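Local coordinates for MdbA protein (Corynebacterium diphtheriae, PDB 5C00), which probably catalyses thiol-disulfide exchange, promoting disulfide formation in exported proteins, and is essential for viability, pilus assembly, toxin production and virulence, at residues 51-55 / 96-101; 82-86 / 172-176. All blocks are in the same frame, centred on the assembly; numbering follows the deposited sequence. Where two conformers were deposited one is given.

Contact 1 (51-55 / 96-101)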
ATOM      1  N   GLU A  51       7.029  -1.765  -1.406  1.00 18.77           N
ATOM      2  CA  GLU A  51       7.041  -1.595   0.034  1.00 19.14           C
ATOM      3  C   GLU A  51       6.511  -2.838   0.703  1.00 18.07           C
ATOM      4  O   GLU A  51       5.914  -3.730   0.071  1.00 16.70           O
ATOM      5  CB  GLU A  51       6.304  -0.314   0.484  1.00 20.65           C
ATOM      6  CG  GLU A  51       4.885  -0.230   0.107  1.00 23.71           C
ATOM      7  CD  GLU A  51       4.177   1.158   0.352  1.00 25.87           C
ATOM      8  OE1 GLU A  51       3.006   1.192   0.002  1.00 28.46           O
ATOM      9  OE2 GLU A  51       4.767   2.178   0.810  1.00 28.94           O
ATOM     10  N   ASP A  52       6.761  -2.891   1.998  1.00 17.37           N
ATOM     11  CA  ASP A  52       6.289  -4.005   2.873  1.00 16.92           C
ATOM     12  C   ASP A  52       5.704  -3.343   4.140  1.00 16.47           C
ATOM     13  O   ASP A  52       6.322  -2.439   4.726  1.00 15.31           O
ATOM     14  CB  ASP A  52       7.481  -4.937   3.096  1.00 17.58           C
ATOM     15  CG  ASP A  52       7.167  -6.162   3.985  1.00 17.99           C
ATOM     16  OD1 ASP A  52       6.611  -6.018   5.094  1.00 16.67           O
ATOM     17  OD2 ASP A  52       7.555  -7.274   3.588  1.00 18.06           O
ATOM     18  N   PHE A  53       4.539  -3.788   4.579  1.00 16.09           N
ATOM     19  CA  PHE A  53       3.891  -3.184   5.754  1.00 16.48           C
ATOM     20  C   PHE A  53       4.632  -3.420   7.099  1.00 17.51           C
ATOM     21  O   PHE A  53       4.277  -2.788   8.096  1.00 18.32           O
ATOM     22  CB  PHE A  53       2.469  -3.614   5.869  1.00 17.33           C
ATOM     23  CG  PHE A  53       1.530  -2.847   4.973  1.00 17.46           C
ATOM     24  CD1 PHE A  53       1.092  -1.573   5.358  1.00 16.70           C
ATOM     25  CD2 PHE A  53       1.077  -3.384   3.767  1.00 17.39           C
ATOM     26  CE1 PHE A  53       0.235  -0.846   4.571  1.00 17.20           C
ATOM     27  CE2 PHE A  53       0.237  -2.634   2.973  1.00 18.02           C
ATOM     28  CZ  PHE A  53      -0.207  -1.394   3.373  1.00 18.06           C
ATOM     29  N   SER A  54       5.668  -4.261   7.130  1.00 16.68           N
ATOM     30  CA  SER A  54       6.454  -4.410   8.350  1.00 18.64           C
ATOM     31  C   SER A  54       7.791  -3.670   8.277  1.00 19.93           C
ATOM     32  O   SER A  54       8.625  -3.824   9.167  1.00 20.46           O
ATOM     33  CB  SER A  54       6.705  -5.878   8.665  1.00 19.29           C
ATOM     34  OG  SER A  54       5.455  -6.531   8.796  1.00 19.42           O
ATOM     35  N   CYS A  55       7.998  -2.907   7.223  1.00 18.49           N
ATOM     36  CA  CYS A  55       9.274  -2.240   6.975  1.00 21.23           C
ATOM     37  C   CYS A  55       9.320  -0.826   7.583  1.00 20.02           C
ATOM     38  O   CYS A  55       8.588   0.053   7.158  1.00 19.66           O
ATOM     39  CB  CYS A  55       9.467  -2.217   5.471  1.00 21.86           C
ATOM     40  SG  CYS A  55      10.856  -1.250   4.920  1.00 27.82           S
ATOM     41  N   ASN A  96       2.783 -10.601   9.859  1.00 16.84           N
ATOM     42  CA  ASN A  96       2.234  -9.283   9.900  1.00 17.73           C
ATOM     43  C   ASN A  96       2.223  -8.667   8.504  1.00 16.90           C
ATOM     44  O   ASN A  96       1.304  -8.001   8.172  1.00 15.65           O
ATOM     45  CB  ASN A  96       3.085  -8.407  10.803  1.00 20.15           C
ATOM     46  CG  ASN A  96       2.495  -7.044  10.989  1.00 21.21           C
ATOM     47  OD1 ASN A  96       1.523  -6.886  11.733  1.00 26.36           O
ATOM     48  ND2 ASN A  96       3.025  -6.055  10.295  1.00 21.48           N
ATOM     49  N   SER A  97       3.278  -8.863   7.704  1.00 16.64           N
ATOM     50  CA  SER A  97       3.343  -8.232   6.378  1.00 16.76           C
ATOM     51  C   SER A  97       2.205  -8.752   5.490  1.00 16.61           C
ATOM     52  O   SER A  97       1.576  -8.002   4.722  1.00 17.25           O
ATOM     53  CB  SER A  97       4.721  -8.524   5.714  1.00 16.73           C
ATOM     54  OG  SER A  97       5.816  -7.971   6.487  1.00 19.18           O
ATOM     55  N   THR A  98       1.922 -10.035   5.604  1.00 16.92           N
ATOM     56  CA  THR A  98       0.800 -10.615   4.840  1.00 17.54           C
ATOM     57  C   THR A  98      -0.547 -10.174   5.362  1.00 16.83           C
ATOM     58  O   THR A  98      -1.436  -9.849   4.578  1.00 16.24           O
ATOM     59  CB  THR A  98       0.868 -12.145   4.767  1.00 18.39           C
ATOM     60  OG1 THR A  98       2.113 -12.523   4.181  1.00 19.87           O
ATOM     61  CG2 THR A  98      -0.325 -12.693   3.889  1.00 17.98           C
ATOM     62  N   LYS A  99      -0.734 -10.207   6.672  1.00 16.75           N
ATOM     63  CA  LYS A  99      -2.014  -9.766   7.254  1.00 17.36           C
ATOM     64  C   LYS A  99      -2.363  -8.311   6.895  1.00 16.60           C
ATOM     65  O   LYS A  99      -3.486  -7.999   6.444  1.00 16.62           O
ATOM     66  CB  LYS A  99      -2.017  -9.985   8.758  1.00 18.23           C
ATOM     67  CG  LYS A  99      -2.178 -11.427   9.158  1.00 19.55           C
ATOM     68  CD  LYS A  99      -2.125 -11.579  10.679  1.00 21.52           C
ATOM     69  CE  LYS A  99      -2.539 -12.997  11.084  1.00 23.32           C
ATOM     70  NZ  LYS A  99      -1.509 -14.001  10.734  1.00 25.12           N
ATOM     71  N   ALA A 100      -1.397  -7.413   7.043  1.00 15.98           N
ATOM     72  CA  ALA A 100      -1.576  -6.000   6.740  1.00 14.48           C
ATOM     73  C   ALA A 100      -1.765  -5.811   5.232  1.00 15.37           C
ATOM     74  O   ALA A 100      -2.660  -5.088   4.776  1.00 16.18           O
ATOM     75  CB  ALA A 100      -0.347  -5.237   7.229  1.00 14.97           C
ATOM     76  N   GLY A 101      -0.907  -6.462   4.447  1.00 15.99           N
ATOM     77  CA  GLY A 101      -0.917  -6.300   3.007  1.00 15.74           C
ATOM     78  C   GLY A 101      -2.186  -6.862   2.405  1.00 15.52           C
ATOM     79  O   GLY A 101      -2.795  -6.242   1.541  1.00 15.69           O
TER
HETATM   80  O   HOH W   1       3.227  -6.063   3.452  1.00 16.67           O
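D52 and S97 meet through a short hydrogen bond, S97 OG to D52 OD1 at 2.5 Å, an instance of how a strand end in the thioredoxin fold is tied to an inserted helix. D52 CG stands anti to the backbone N (chi1 -180°), which brings the carboxylate to the start of helix 96-109. OD1 takes the serine on its syn lone pair and the backbone amide of S54 on its anti lone pair; this second bond, S54 N to D52 OD1 at 2.8 Å, closes an Asx turn within the type I turn D52-C55. The other oxygen, OD2, accepts from the backbone N of L88.

F53 brings the apolar part. Its CB lies 3.5 Å from A100 CB, while A100 O sits over one face of the ring and G101 CA comes to 3.6 Å from F53 CD2, with L123 and M124 of helix 113-125 also touching the F53 side chain. A water links the two backbones, accepting from F53 N and donating to S97 O.

S54 extends the polar side. Its OG gives a hydrogen bond to S97 OG (2.7 Å) and receives one from N96 ND2 (2.9 Å), nearly straight at 172° and only 6° out of the amide plane of N96. C55, next along, is at the N-cap position of helix 56-74 and is probably the first cysteine of a thioredoxin-type CxxC pair.

The bonds thus run in one direction, from amide through two hydroxyls to carboxylate. Such a chain of hydrogen bonds would be expected to be cooperative, each hydroxyl both giving and accepting. With S97 and S54 on OD1 and L88 N on OD2, the D52 carboxylate is held through both oxygens, and the turn leading into helix 56-74 is held in shape.

Contact 2 (82-86 / 172-176)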
ATOM      1  N   LEU A  82       1.854   0.524  -6.778  1.00 16.37           N
ATOM      2  CA  LEU A  82       2.233   0.083  -5.468  1.00 17.04           C
ATOM      3  C   LEU A  82       2.351  -1.440  -5.520  1.00 16.99           C
ATOM      4  O   LEU A  82       1.356  -2.146  -5.799  1.00 17.96           O
ATOM      5  CB  LEU A  82       1.228   0.499  -4.393  1.00 16.94           C
ATOM      6  CG  LEU A  82       1.114   1.998  -4.135  1.00 19.03           C
ATOM      7  CD1 LEU A  82      -0.083   2.225  -3.243  1.00 18.58           C
ATOM      8  CD2 LEU A  82       2.375   2.538  -3.505  1.00 19.97           C
ATOM      9  N   ARG A  83       3.588  -1.909  -5.380  1.00 17.39           N
ATOM     10  CA  ARG A  83       3.956  -3.314  -5.484  1.00 17.85           C
ATOM     11  C   ARG A  83       4.337  -3.800  -4.101  1.00 17.96           C
ATOM     12  O   ARG A  83       5.476  -3.588  -3.620  1.00 17.81           O
ATOM     13  CB  ARG A  83       5.078  -3.472  -6.490  1.00 18.05           C
ATOM     14  CG  ARG A  83       4.611  -3.138  -7.928  1.00 19.13           C
ATOM     15  CD  ARG A  83       5.587  -3.594  -9.024  1.00 21.32           C
ATOM     16  NE  ARG A  83       4.975  -3.342 -10.319  1.00 22.66           N
ATOM     17  CZ  ARG A  83       4.042  -4.107 -10.877  1.00 23.81           C
ATOM     18  NH1 ARG A  83       3.623  -5.209 -10.296  1.00 24.74           N
ATOM     19  NH2 ARG A  83       3.495  -3.742 -12.028  1.00 27.34           N
ATOM     20  N   ILE A  84       3.337  -4.373  -3.441  1.00 17.72           N
ATOM     21  CA  ILE A  84       3.487  -4.773  -2.066  1.00 18.24           C
ATOM     22  C   ILE A  84       4.118  -6.140  -1.887  1.00 18.23           C
ATOM     23  O   ILE A  84       3.782  -7.132  -2.545  1.00 18.00           O
ATOM     24  CB  ILE A  84       2.150  -4.683  -1.270  1.00 18.72           C
ATOM     25  CG1 ILE A  84       1.420  -3.351  -1.535  1.00 19.66           C
ATOM     26  CG2 ILE A  84       2.441  -4.863   0.205  1.00 18.49           C
ATOM     27  CD1 ILE A  84       2.265  -2.130  -1.338  1.00 21.07           C
ATOM     28  N   LEU A  85       5.088  -6.182  -0.980  1.00 17.14           N
ATOM     29  CA  LEU A  85       5.863  -7.362  -0.707  1.00 18.48           C
ATOM     30  C   LEU A  85       5.511  -7.935   0.675  1.00 18.70           C
ATOM     31  O   LEU A  85       4.901  -7.250   1.492  1.00 18.15           O
ATOM     32  CB  LEU A  85       7.340  -7.004  -0.732  1.00 17.95           C
ATOM     33  CG  LEU A  85       7.888  -6.369  -2.008  1.00 19.51           C
ATOM     34  CD1 LEU A  85       9.255  -5.843  -1.773  1.00 20.99           C
ATOM     35  CD2 LEU A  85       7.899  -7.384  -3.148  1.00 21.02           C
ATOM     36  N   ASN A  86       5.897  -9.190   0.935  1.00 19.62           N
ATOM     37  CA  ASN A  86       5.780  -9.780   2.269  1.00 19.20           C
ATOM     38  C   ASN A  86       7.082 -10.486   2.706  1.00 20.21           C
ATOM     39  O   ASN A  86       7.072 -11.401   3.535  1.00 18.55           O
ATOM     40  CB  ASN A  86       4.565 -10.711   2.403  1.00 20.20           C
ATOM     41  CG  ASN A  86       4.678 -11.960   1.564  1.00 21.64           C
ATOM     42  OD1 ASN A  86       5.652 -12.100   0.856  1.00 19.88           O
ATOM     43  ND2 ASN A  86       3.651 -12.862   1.615  1.00 22.76           N
ATOM     44  N   ASN A 172       5.826  -9.645  -7.406  1.00 20.86           N
ATOM     45  CA  ASN A 172       6.508  -8.424  -7.187  1.00 19.80           C
ATOM     46  C   ASN A 172       7.925  -8.634  -6.720  1.00 20.47           C
ATOM     47  O   ASN A 172       8.796  -7.877  -7.112  1.00 21.55           O
ATOM     48  CB  ASN A 172       5.686  -7.548  -6.184  1.00 20.16           C
ATOM     49  CG  ASN A 172       4.418  -6.977  -6.823  1.00 20.93           C
ATOM     50  OD1 ASN A 172       4.395  -6.688  -8.014  1.00 22.80           O
ATOM     51  ND2 ASN A 172       3.389  -6.784  -6.032  1.00 21.54           N
ATOM     52  N   SER A 173       8.194  -9.647  -5.902  1.00 21.65           N
ATOM     53  CA  SER A 173       9.580  -9.868  -5.504  0.60 22.39           C
ATOM     54  C   SER A 173      10.401 -10.398  -6.691  1.00 23.78           C
ATOM     55  O   SER A 173      11.557 -10.052  -6.817  1.00 23.08           O
ATOM     56  CB  SER A 173       9.699 -10.798  -4.310  0.60 23.07           C
ATOM     57  OG  SER A 173       9.212 -12.071  -4.609  0.60 25.95           O
ATOM     58  N   LYS A 174       9.792 -11.201  -7.559  1.00 24.67           N
ATOM     59  CA  LYS A 174      10.506 -11.639  -8.750  1.00 27.65           C
ATOM     60  C   LYS A 174      10.814 -10.490  -9.705  1.00 26.89           C
ATOM     61  O   LYS A 174      11.935 -10.417 -10.258  1.00 24.95           O
ATOM     62  CB  LYS A 174       9.742 -12.751  -9.474  1.00 30.44           C
ATOM     63  CG  LYS A 174       9.776 -14.080  -8.759  1.00 33.65           C
ATOM     64  CD  LYS A 174       8.974 -15.087  -9.593  1.00 41.36           C
ATOM     65  CE  LYS A 174       9.201 -16.524  -9.131  1.00 47.11           C
ATOM     66  NZ  LYS A 174       8.473 -16.783  -7.854  1.00 50.54           N
ATOM     67  N   LYS A 175       9.854  -9.577  -9.886  1.00 25.46           N
ATOM     68  CA  LYS A 175      10.080  -8.362 -10.661  1.00 25.78           C
ATOM     69  C   LYS A 175      11.177  -7.529 -10.041  1.00 25.60           C
ATOM     70  O   LYS A 175      12.040  -7.028 -10.752  1.00 27.77           O
ATOM     71  CB  LYS A 175       8.800  -7.528 -10.865  1.00 27.29           C
ATOM     72  CG  LYS A 175       8.956  -6.312 -11.761  1.00 29.27           C
ATOM     73  CD  LYS A 175       7.618  -5.597 -11.893  1.00 32.52           C
ATOM     74  CE  LYS A 175       7.705  -4.296 -12.665  1.00 35.76           C
ATOM     75  NZ  LYS A 175       8.386  -4.449 -13.984  1.00 38.62           N
ATOM     76  N   LEU A 176      11.194  -7.406  -8.719  1.00 23.98           N
ATOM     77  CA  LEU A 176      12.216  -6.605  -8.070  1.00 23.16           C
ATOM     78  C   LEU A 176      13.592  -7.265  -8.200  1.00 24.70           C
ATOM     79  O   LEU A 176      14.590  -6.594  -8.391  1.00 24.27           O
ATOM     80  CB  LEU A 176      11.865  -6.388  -6.606  1.00 22.31           C
ATOM     81  CG  LEU A 176      12.801  -5.499  -5.800  1.00 22.70           C
ATOM     82  CD1 LEU A 176      12.877  -4.158  -6.464  1.00 23.85           C
ATOM     83  CD2 LEU A 176      12.313  -5.339  -4.380  1.00 21.87           C
TER
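In the thioredoxin fold the central sheet is packed between helices, and here strand 78-85 meets the long helix 162-180 on one face of that sheet. The short segments cross at -106° with axes 8.7 Å apart. Because side chains alternate along a strand, R83 and L85 are the ones offered to the helix, whereas L82 and I84 direct their CB atoms away from it.

R83 supplies the polar half. Its NH1 donates to N172 OD1 at 2.8 Å, with an N-H...O angle of 155°; the oxygen lies almost exactly in the guanidinium plane, and NH1 lies in the carbonyl plane of the amide, even though the two flat groups are turned 69° apart. K175 crosses the arginine at about a right angle, its CE over one guanidinium face and 3.7 Å from R83 NE. Salt bridges to D48 and D30 take up NE and NH2, so the nearby lysine charge is probably well tolerated; the contact is made by the CD and CE methylenes of K175. The other end of the N172 amide is also held, ND2 giving a hydrogen bond to S31 O, and with both ends engaged the flip of the group is fixed.

L85 supplies the apolar half. With CG beside the backbone N, the side chain reaches the helix through both methyls: CD2 lies 3.8 Å from N172 CB and 3.6 Å from S173 N, while CD1 meets CD2 of L176, the two leucines crossing at about a right angle with these methyls 4.0 Å apart.

How the contacts relate
Contacts 1 and 2 have centres about 12 Å apart and share one sheet, in which strands 45-52 and 78-85 are parallel neighbours. Their segments alternate along the chain: 51-55, 82-86, 96-101, then 172-176. They also touch, through a probable backbone hydrogen bond of 2.8 Å from L85 N to E51 O and a probable side-chain hydrogen bond of 3.0 Å between N86 ND2 and T98 OG1. Contact 1 joins the sheet to the first of the helices inserted after strand 78-85; contact 2 joins it to helix 162-180, with which the chain returns. Together they show how a thioredoxin fold can carry a helical insertion, as in DsbA-like proteins, close to its probable CxxC site.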